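Local coordinates for prolyl endopeptidase (Myxococcus xanthus, PDB 2BKL), which probably cleaves oligopeptides after proline, and less readily after alanine, as a serine endopeptidase of the S9A family, at residues Pro447-Gly452 and Gly476-Ala481; Val420-Lys425 and Phe509-Glu514; Glu9-Thr14 and Pro23-Glu28. All coordinates share one frame; numbering follows the deposited sequence.

How the contacts relate
Contact 3 comes first along the chain and closes before the others open. Strand 448-451 and strand 477-481 of contact 1 both fall between the two halves of contact 2. These two contacts share the mixed sheet of the alpha/beta hydrolase domain. Contact 1 pairs two inner strands, and contact 2 sets helix 503-518 against the outermost strand 415-423. Their centres are about 13 Å apart, and L450 packs on F509 where they meet. Contact 3 stands apart, its centre about 35 Å from that of contact 1 and about 36 Å from that of contact 2. Its segment 23-28 packs on helix 622-632, so the beginning of the chain also leans on the hydrolase domain.

Contact 1 (Pro447-Gly452 and Gly476-Ala481); sequences PTLLYG and GVYAVA
The Y451 side chain overlaps that of Y478, with Y451 CD2 3.3 Å from Y478 OH. The two tyrosines lie side by side and point the same way. Both residues lie on the same face of the sheet, and in each CG is anti to the backbone N (chi1 177° and 179°), so the two rings lean alike. V480 shares this face, and its CG1 lies 4.0 Å from Y451 CD2. Five backbone hydrogen bonds tie the strands in parallel register, from V477 N to P447 O at one end to A481 N to Y451 O at the other. Strands 448-451 and 477-481 with helix 469-473 form a beta-alpha-beta unit of the alpha/beta hydrolase sheet. Y451 also touches residues of the G531-S533-G535 pattern, consistent with a nucleophile elbow, and its side chain is about 9 Å from the bound Z-Ala-Pro. On the other face, T448 and V477 run alongside each other, and T448 OG1 comes within 3.5 Å of V477 CB. That hydroxyl is hydrogen-bonded to A446 O. L450 reaches across with CD1, 3.9 Å from A479 CB. Helix 503-518 covers this face, with F509 and A512 against L450 and L516 against A479.

Contact 2 (Val420-Lys425 and Phe509-Glu514); sequences VFYASK and FHAAAE
Strand 420-423 and helix 509-514 run at 115° to each other, and their axes approach to 8.5 Å. Y422 carries most of the contact from the strand side. Its CG sits between the backbone N and the carbonyl carbon (chi1 65°), and the CB it hangs from points toward the helix. One face of the ring is laid over the helix backbone. A512 CA stands 3.7 Å above the ring plane, offset toward the rim. The far end of the ring reaches past it, so that Y422 OH is 3.4 Å from A512 CB. A511 comes obliquely on the same side of the ring, its CB 3.6 Å from Y422 CE2. The methyl of A511 is also met by the strand end, with A423 O at 3.8 Å and S424 CA at 4.0 Å. The small alanines let the strand and the aromatic ring come close to the helix backbone. The polar ends are held one residue before 509-514. Y422 OH is hydrogen-bonded to the backbone O of D508, and S424 OG to the D508 carboxylate. These two bonds tie down both the ring and the turn that follows the strand. A512 also packs on M432 of the neighbouring strand 429-437. Helix 503-518 packs on a face of the sheet and here reaches its outermost strand. It leads on into strand 527-532, as in the alpha/beta hydrolase fold.

Contact 3 (Glu9-Thr14 and Pro23-Glu28); sequences EQVVDT and PYRWLE
D13 and R25 cross at about a right angle, and their flat ends meet in a salt bridge. R25 NH2 donates to D13 OD2 at 2.9 Å. The donor comes from the syn side of the carboxylate, 31° out of its plane, while OD2 sits at the guanidinium edge. The carboxylate and guanidinium planes are only 24° apart. V11 approaches R25 differently, over a face. Its CG1 stands 3.9 Å above the guanidinium plane, toward the rim. R25 reaches both residues by bending at chi2 and chi3. Water 2 lies in the guanidinium plane and accepts from R25 NH1 at 3.1 Å. R25 also forms a longer salt bridge, from NE to E28 OE2 at 3.6 Å. D13, R25 and E28 thus make a salt-bridge network, and R25 NE also pairs with D22. Segment 9-14 runs into the first strand of the 12-15/18-21 beta hairpin, and 23-28 follows its second strand. R25 opens a short 3-10 turn. E28 carries the network on to R564 and K626 of the hydrolase domain. E9 and W26 form the second pair. Their side chains also cross at about a right angle, with carboxylate and ring planes 45° apart and E9 CD 4.1 Å from W26 CD1. Water 1 donates to E9 OE1 at 2.7 Å and to P23 O, and accepts from W26 N. E9 N also donates directly to P23 O, at 2.9 Å. R7 serves both side chains, as a salt-bridge partner of E9 OE2 and a cation-pi partner of W26.

Contact 1 (Pro447-Gly452 and Gly476-Ala481)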
loop_
_atom_site.group_PDB
_atom_site.type_symbol
_atom_site.label_atom_id
_atom_site.label_comp_id
_atom_site.label_asym_id
_atom_site.label_seq_id
_atom_site.Cartn_x
_atom_site.Cartn_y
_atom_site.Cartn_z
ATOM N N PRO A 447 -6.972 -11.155 -24.622
ATOM C CA PRO A 447 -6.923 -11.537 -23.209
ATOM C C PRO A 447 -6.704 -10.235 -22.440
ATOM O O PRO A 447 -5.798 -9.467 -22.768
ATOM C CB PRO A 447 -5.684 -12.432 -23.111
ATOM C CG PRO A 447 -5.152 -12.572 -24.414
ATOM C CD PRO A 447 -5.837 -11.687 -25.391
ATOM N N THR A 448 -7.507 -10.000 -21.426
ATOM C CA THR A 448 -7.472 -8.746 -20.705
ATOM C C THR A 448 -7.404 -8.997 -19.222
ATOM O O THR A 448 -8.051 -9.893 -18.726
ATOM C CB THR A 448 -8.738 -7.948 -21.085
ATOM O OG1 THR A 448 -8.673 -7.636 -22.481
ATOM C CG2 THR A 448 -8.857 -6.603 -20.357
ATOM N N LEU A 449 -6.600 -8.200 -18.542
ATOM C CA LEU A 449 -6.447 -8.262 -17.098
ATOM C C LEU A 449 -6.824 -6.893 -16.537
ATOM O O LEU A 449 -6.198 -5.893 -16.864
ATOM C CB LEU A 449 -5.015 -8.599 -16.727
ATOM C CG LEU A 449 -4.648 -8.669 -15.247
ATOM C CD1 LEU A 449 -5.417 -9.706 -14.540
ATOM C CD2 LEU A 449 -3.149 -8.961 -15.153
ATOM N N LEU A 450 -7.836 -6.862 -15.700
ATOM C CA LEU A 450 -8.421 -5.648 -15.136
ATOM C C LEU A 450 -8.124 -5.639 -13.634
ATOM O O LEU A 450 -8.481 -6.587 -12.916
ATOM C CB LEU A 450 -9.937 -5.619 -15.387
ATOM C CG LEU A 450 -10.753 -4.599 -14.590
ATOM C CD1 LEU A 450 -10.314 -3.151 -14.912
ATOM C CD2 LEU A 450 -12.213 -4.797 -14.829
ATOM N N TYR A 451 -7.462 -4.586 -13.204
ATOM C CA TYR A 451 -6.982 -4.414 -11.841
ATOM C C TYR A 451 -7.708 -3.248 -11.163
ATOM O O TYR A 451 -7.968 -2.203 -11.770
ATOM C CB TYR A 451 -5.483 -4.109 -11.909
ATOM C CG TYR A 451 -4.745 -3.827 -10.624
ATOM C CD1 TYR A 451 -4.826 -4.698 -9.570
ATOM C CD2 TYR A 451 -3.867 -2.756 -10.530
ATOM C CE1 TYR A 451 -4.100 -4.483 -8.388
ATOM C CE2 TYR A 451 -3.128 -2.534 -9.369
ATOM C CZ TYR A 451 -3.308 -3.392 -8.289
ATOM O OH TYR A 451 -2.623 -3.225 -7.078
ATOM N N GLY A 452 -7.996 -3.422 -9.883
ATOM C CA GLY A 452 -8.574 -2.367 -9.079
ATOM C C GLY A 452 -8.289 -2.573 -7.605
ATOM O O GLY A 452 -7.783 -3.604 -7.198
ATOM N N GLY A 476 -2.138 -9.038 -25.032
ATOM C CA GLY A 476 -3.041 -8.758 -23.947
ATOM C C GLY A 476 -3.259 -7.282 -23.693
ATOM O O GLY A 476 -2.511 -6.433 -24.147
ATOM N N VAL A 477 -4.334 -7.005 -22.959
ATOM C CA VAL A 477 -4.689 -5.660 -22.501
ATOM C C VAL A 477 -4.604 -5.661 -20.994
ATOM O O VAL A 477 -5.032 -6.619 -20.343
ATOM C CB VAL A 477 -6.104 -5.312 -22.951
ATOM C CG1 VAL A 477 -6.627 -3.981 -22.341
ATOM C CG2 VAL A 477 -6.188 -5.306 -24.501
ATOM N N TYR A 478 -4.032 -4.603 -20.460
ATOM C CA TYR A 478 -3.973 -4.378 -19.008
ATOM C C TYR A 478 -4.744 -3.124 -18.707
ATOM O O TYR A 478 -4.476 -2.067 -19.294
ATOM C CB TYR A 478 -2.529 -4.216 -18.545
ATOM C CG TYR A 478 -2.349 -3.950 -17.065
ATOM C CD1 TYR A 478 -2.732 -4.882 -16.125
ATOM C CD2 TYR A 478 -1.749 -2.782 -16.629
ATOM C CE1 TYR A 478 -2.542 -4.645 -14.755
ATOM C CE2 TYR A 478 -1.547 -2.538 -15.283
ATOM C CZ TYR A 478 -1.955 -3.472 -14.362
ATOM O OH TYR A 478 -1.757 -3.254 -12.986
ATOM N N ALA A 479 -5.711 -3.202 -17.794
ATOM C CA ALA A 479 -6.558 -2.062 -17.465
ATOM C C ALA A 479 -6.559 -1.850 -15.974
ATOM O O ALA A 479 -6.565 -2.821 -15.210
ATOM C CB ALA A 479 -7.985 -2.306 -17.964
ATOM N N VAL A 480 -6.550 -0.591 -15.551
ATOM C CA VAL A 480 -6.522 -0.209 -14.140
ATOM C C VAL A 480 -7.628 0.843 -13.923
ATOM O O VAL A 480 -7.566 1.932 -14.489
ATOM C CB VAL A 480 -5.131 0.365 -13.729
ATOM C CG1 VAL A 480 -5.121 0.679 -12.240
ATOM C CG2 VAL A 480 -4.013 -0.623 -14.093
ATOM N N ALA A 481 -8.632 0.503 -13.119
ATOM C CA ALA A 481 -9.769 1.394 -12.884
ATOM C C ALA A 481 -9.571 2.217 -11.638
ATOM O O ALA A 481 -9.143 1.669 -10.596
ATOM C CB ALA A 481 -11.050 0.602 -12.811
#

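Contact 2 (Val420-Lys425 and Phe509-Glu514)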
loop_
_atom_site.group_PDB
_atom_site.type_symbol
_atom_site.label_atom_id
_atom_site.label_comp_id
_atom_site.label_asym_id
_atom_site.label_seq_id
_atom_site.Cartn_x
_atom_site.Cartn_y
_atom_site.Cartn_z
ATOM N N VAL A 420 -9.536 6.503 -20.332
ATOM C CA VAL A 420 -10.934 6.558 -20.678
ATOM C C VAL A 420 -11.766 6.850 -19.446
ATOM O O VAL A 420 -11.288 6.733 -18.305
ATOM C CB VAL A 420 -11.390 5.233 -21.333
ATOM C CG1 VAL A 420 -10.570 4.960 -22.591
ATOM C CG2 VAL A 420 -11.323 4.047 -20.359
ATOM N N PHE A 421 -13.017 7.231 -19.678
ATOM C CA PHE A 421 -13.982 7.550 -18.667
ATOM C C PHE A 421 -15.281 6.836 -18.956
ATOM O O PHE A 421 -15.873 7.040 -20.025
ATOM C CB PHE A 421 -14.160 9.067 -18.557
ATOM C CG PHE A 421 -12.884 9.796 -18.353
ATOM C CD1 PHE A 421 -12.397 9.961 -17.073
ATOM C CD2 PHE A 421 -12.149 10.274 -19.402
ATOM C CE1 PHE A 421 -11.193 10.604 -16.848
ATOM C CE2 PHE A 421 -10.906 10.925 -19.160
ATOM C CZ PHE A 421 -10.452 11.053 -17.869
ATOM N N TYR A 422 -15.745 6.015 -18.033
ATOM C CA TYR A 422 -16.969 5.238 -18.251
ATOM C C TYR A 422 -17.986 5.562 -17.164
ATOM O O TYR A 422 -17.635 6.023 -16.080
ATOM C CB TYR A 422 -16.666 3.725 -18.297
ATOM C CG TYR A 422 -16.149 3.145 -17.017
ATOM C CD1 TYR A 422 -14.793 3.113 -16.727
ATOM C CD2 TYR A 422 -17.023 2.657 -16.050
ATOM C CE1 TYR A 422 -14.339 2.626 -15.517
ATOM C CE2 TYR A 422 -16.557 2.156 -14.861
ATOM C CZ TYR A 422 -15.219 2.148 -14.600
ATOM O OH TYR A 422 -14.758 1.659 -13.397
ATOM N N ALA A 423 -19.261 5.350 -17.439
ATOM C CA ALA A 423 -20.319 5.604 -16.478
ATOM C C ALA A 423 -20.602 4.368 -15.670
ATOM O O ALA A 423 -20.788 3.282 -16.221
ATOM C CB ALA A 423 -21.573 6.064 -17.177
ATOM N N SER A 424 -20.633 4.543 -14.355
ATOM C CA SER A 424 -21.109 3.540 -13.416
ATOM C C SER A 424 -22.610 3.516 -13.398
ATOM O O SER A 424 -23.241 4.350 -14.031
ATOM C CB SER A 424 -20.551 3.856 -12.023
ATOM O OG SER A 424 -20.664 2.727 -11.196
ATOM N N LYS A 425 -23.155 2.549 -12.678
ATOM C CA LYS A 425 -24.606 2.370 -12.553
ATOM C C LYS A 425 -25.368 3.665 -12.203
ATOM O O LYS A 425 -26.403 3.970 -12.802
ATOM C CB LYS A 425 -24.865 1.303 -11.486
ATOM C CG LYS A 425 -26.127 0.541 -11.655
ATOM C CD LYS A 425 -26.171 -0.592 -10.630
ATOM C CE LYS A 425 -26.695 -0.092 -9.315
ATOM N NZ LYS A 425 -27.581 -1.104 -8.650
ATOM N N PHE A 509 -16.539 -1.342 -10.546
ATOM C CA PHE A 509 -15.694 -2.375 -11.150
ATOM C C PHE A 509 -16.466 -3.220 -12.143
ATOM O O PHE A 509 -15.944 -3.515 -13.222
ATOM C CB PHE A 509 -15.110 -3.251 -10.041
ATOM C CG PHE A 509 -13.849 -4.006 -10.414
ATOM C CD1 PHE A 509 -12.715 -3.366 -10.861
ATOM C CD2 PHE A 509 -13.801 -5.371 -10.290
ATOM C CE1 PHE A 509 -11.548 -4.064 -11.132
ATOM C CE2 PHE A 509 -12.630 -6.074 -10.568
ATOM C CZ PHE A 509 -11.507 -5.404 -10.994
ATOM N N HIS A 510 -17.693 -3.629 -11.787
ATOM C CA HIS A 510 -18.507 -4.343 -12.767
ATOM C C HIS A 510 -18.649 -3.497 -14.068
ATOM O O HIS A 510 -18.583 -4.036 -15.161
ATOM C CB HIS A 510 -19.895 -4.635 -12.278
ATOM C CG HIS A 510 -19.992 -5.538 -11.085
ATOM N ND1 HIS A 510 -19.412 -6.787 -11.042
ATOM C CD2 HIS A 510 -20.689 -5.394 -9.928
ATOM C CE1 HIS A 510 -19.731 -7.362 -9.892
ATOM N NE2 HIS A 510 -20.488 -6.534 -9.190
ATOM N N ALA A 511 -18.848 -2.191 -13.932
ATOM C CA ALA A 511 -19.012 -1.313 -15.085
ATOM C C ALA A 511 -17.732 -1.220 -15.902
ATOM O O ALA A 511 -17.804 -1.072 -17.123
ATOM C CB ALA A 511 -19.501 0.052 -14.637
ATOM N N ALA A 512 -16.560 -1.295 -15.272
ATOM C CA ALA A 512 -15.293 -1.318 -16.021
ATOM C C ALA A 512 -15.226 -2.582 -16.874
ATOM O O ALA A 512 -14.829 -2.518 -18.042
ATOM C CB ALA A 512 -14.112 -1.275 -15.085
ATOM N N ALA A 513 -15.617 -3.715 -16.296
ATOM C CA ALA A 513 -15.617 -4.962 -17.031
ATOM C C ALA A 513 -16.568 -4.920 -18.198
ATOM O O ALA A 513 -16.251 -5.394 -19.289
ATOM C CB ALA A 513 -15.970 -6.123 -16.110
ATOM N N GLU A 514 -17.721 -4.314 -17.995
ATOM C CA GLU A 514 -18.691 -4.189 -19.078
ATOM C C GLU A 514 -18.150 -3.240 -20.163
ATOM O O GLU A 514 -18.332 -3.486 -21.360
ATOM C CB GLU A 514 -20.019 -3.651 -18.574
ATOM C CG GLU A 514 -20.807 -4.648 -17.725
ATOM C CD GLU A 514 -21.976 -3.998 -16.965
ATOM O OE1 GLU A 514 -21.899 -2.822 -16.549
ATOM O OE2 GLU A 514 -23.013 -4.668 -16.827
#

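Contact 3 (Glu9-Thr14 and Pro23-Glu28)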
loop_
_atom_site.group_PDB
_atom_site.type_symbol
_atom_site.label_atom_id
_atom_site.label_comp_id
_atom_site.label_asym_id
_atom_site.label_seq_id
_atom_site.Cartn_x
_atom_site.Cartn_y
_atom_site.Cartn_z
ATOM N N GLU A 9 -19.214 -28.011 7.839
ATOM C CA GLU A 9 -20.001 -28.175 9.062
ATOM C C GLU A 9 -21.243 -27.288 9.057
ATOM O O GLU A 9 -21.428 -26.427 8.210
ATOM C CB GLU A 9 -19.147 -27.912 10.283
ATOM C CG GLU A 9 -17.917 -28.806 10.371
ATOM C CD GLU A 9 -17.034 -28.562 11.587
ATOM O OE1 GLU A 9 -17.020 -27.438 12.125
ATOM O OE2 GLU A 9 -16.313 -29.498 11.993
ATOM N N GLN A 10 -22.127 -27.521 10.007
ATOM C CA GLN A 10 -23.374 -26.771 10.079
ATOM C C GLN A 10 -23.325 -25.683 11.132
ATOM O O GLN A 10 -24.308 -25.422 11.808
ATOM C CB GLN A 10 -24.533 -27.729 10.357
ATOM C CG GLN A 10 -24.693 -28.806 9.295
ATOM C CD GLN A 10 -25.068 -28.245 7.956
ATOM O OE1 GLN A 10 -26.040 -27.485 7.845
ATOM N NE2 GLN A 10 -24.292 -28.588 6.923
ATOM N N VAL A 11 -22.188 -25.011 11.247
ATOM C CA VAL A 11 -22.058 -23.882 12.142
ATOM C C VAL A 11 -22.936 -22.724 11.681
ATOM O O VAL A 11 -22.874 -22.292 10.519
ATOM C CB VAL A 11 -20.601 -23.396 12.225
ATOM C CG1 VAL A 11 -20.498 -22.140 13.041
ATOM C CG2 VAL A 11 -19.726 -24.506 12.759
ATOM N N VAL A 12 -23.767 -22.233 12.589
ATOM C CA VAL A 12 -24.603 -21.064 12.339
ATOM C C VAL A 12 -24.558 -20.172 13.586
ATOM O O VAL A 12 -24.419 -20.653 14.726
ATOM C CB VAL A 12 -26.048 -21.475 11.959
ATOM C CG1 VAL A 12 -26.903 -20.251 11.638
ATOM C CG2 VAL A 12 -26.059 -22.401 10.769
ATOM N N ASP A 13 -24.663 -18.876 13.368
ATOM C CA ASP A 13 -24.747 -17.881 14.421
ATOM C C ASP A 13 -25.913 -16.963 14.127
ATOM O O ASP A 13 -26.231 -16.685 12.974
ATOM C CB ASP A 13 -23.490 -17.021 14.440
ATOM C CG ASP A 13 -22.282 -17.752 14.952
ATOM O OD1 ASP A 13 -22.062 -17.774 16.189
ATOM O OD2 ASP A 13 -21.470 -18.334 14.208
ATOM N N THR A 14 -26.534 -16.464 15.182
ATOM C CA THR A 14 -27.588 -15.497 15.043
ATOM C C THR A 14 -27.005 -14.169 15.410
ATOM O O THR A 14 -26.630 -13.955 16.552
ATOM C CB THR A 14 -28.748 -15.819 15.974
ATOM O OG1 THR A 14 -29.250 -17.124 15.670
ATOM C CG2 THR A 14 -29.922 -14.911 15.673
ATOM N N PRO A 23 -19.880 -22.553 7.143
ATOM C CA PRO A 23 -19.574 -23.983 6.997
ATOM C C PRO A 23 -18.126 -24.349 7.194
ATOM O O PRO A 23 -17.829 -25.479 7.601
ATOM C CB PRO A 23 -20.041 -24.301 5.564
ATOM C CG PRO A 23 -20.176 -23.003 4.897
ATOM C CD PRO A 23 -20.499 -21.986 5.939
ATOM N N TYR A 24 -17.220 -23.412 6.942
ATOM C CA TYR A 24 -15.794 -23.684 7.008
ATOM C C TYR A 24 -15.113 -22.959 8.176
ATOM O O TYR A 24 -13.919 -22.759 8.163
ATOM C CB TYR A 24 -15.145 -23.345 5.651
ATOM C CG TYR A 24 -15.783 -24.131 4.554
ATOM C CD1 TYR A 24 -15.655 -25.507 4.492
ATOM C CD2 TYR A 24 -16.612 -23.515 3.623
ATOM C CE1 TYR A 24 -16.275 -26.245 3.502
ATOM C CE2 TYR A 24 -17.256 -24.249 2.643
ATOM C CZ TYR A 24 -17.073 -25.623 2.580
ATOM O OH TYR A 24 -17.731 -26.349 1.611
ATOM N N ARG A 25 -15.887 -22.638 9.208
ATOM C CA ARG A 25 -15.364 -22.087 10.462
ATOM C C ARG A 25 -14.114 -22.815 10.976
ATOM O O ARG A 25 -13.185 -22.183 11.493
ATOM C CB ARG A 25 -16.468 -22.098 11.513
ATOM C CG ARG A 25 -16.038 -21.701 12.925
ATOM C CD ARG A 25 -15.635 -20.263 13.073
ATOM N NE ARG A 25 -16.733 -19.389 12.764
ATOM C CZ ARG A 25 -17.779 -19.147 13.543
ATOM N NH1 ARG A 25 -17.813 -19.611 14.791
ATOM N NH2 ARG A 25 -18.775 -18.385 13.115
ATOM N N TRP A 26 -14.064 -24.136 10.839
ATOM C CA TRP A 26 -12.957 -24.907 11.369
ATOM C C TRP A 26 -11.611 -24.551 10.769
ATOM O O TRP A 26 -10.580 -24.747 11.405
ATOM C CB TRP A 26 -13.245 -26.426 11.280
ATOM C CG TRP A 26 -13.157 -27.053 9.922
ATOM C CD1 TRP A 26 -14.159 -27.175 8.990
ATOM C CD2 TRP A 26 -12.012 -27.689 9.356
ATOM N NE1 TRP A 26 -13.685 -27.824 7.875
ATOM C CE2 TRP A 26 -12.375 -28.168 8.074
ATOM C CE3 TRP A 26 -10.708 -27.903 9.793
ATOM C CZ2 TRP A 26 -11.475 -28.840 7.241
ATOM C CZ3 TRP A 26 -9.816 -28.565 8.959
ATOM C CH2 TRP A 26 -10.209 -29.027 7.699
ATOM N N LEU A 27 -11.619 -24.013 9.544
ATOM C CA LEU A 27 -10.377 -23.585 8.906
ATOM C C LEU A 27 -9.800 -22.297 9.449
ATOM O O LEU A 27 -8.681 -21.922 9.059
ATOM C CB LEU A 27 -10.600 -23.389 7.403
ATOM C CG LEU A 27 -10.898 -24.660 6.612
ATOM C CD1 LEU A 27 -11.287 -24.306 5.206
ATOM C CD2 LEU A 27 -9.676 -25.551 6.590
ATOM N N GLU A 28 -10.489 -21.616 10.360
ATOM C CA GLU A 28 -9.953 -20.353 10.909
ATOM C C GLU A 28 -8.692 -20.526 11.744
ATOM O O GLU A 28 -7.788 -19.719 11.675
ATOM C CB GLU A 28 -11.003 -19.576 11.707
ATOM C CG GLU A 28 -12.140 -19.025 10.857
ATOM C CD GLU A 28 -13.175 -18.213 11.619
ATOM O OE1 GLU A 28 -13.046 -18.085 12.850
ATOM O OE2 GLU A 28 -14.128 -17.704 10.972
HETATM O O HOH W 1 -16.609 -25.437 10.301
HETATM O O HOH W 2 -20.173 -19.245 16.708
#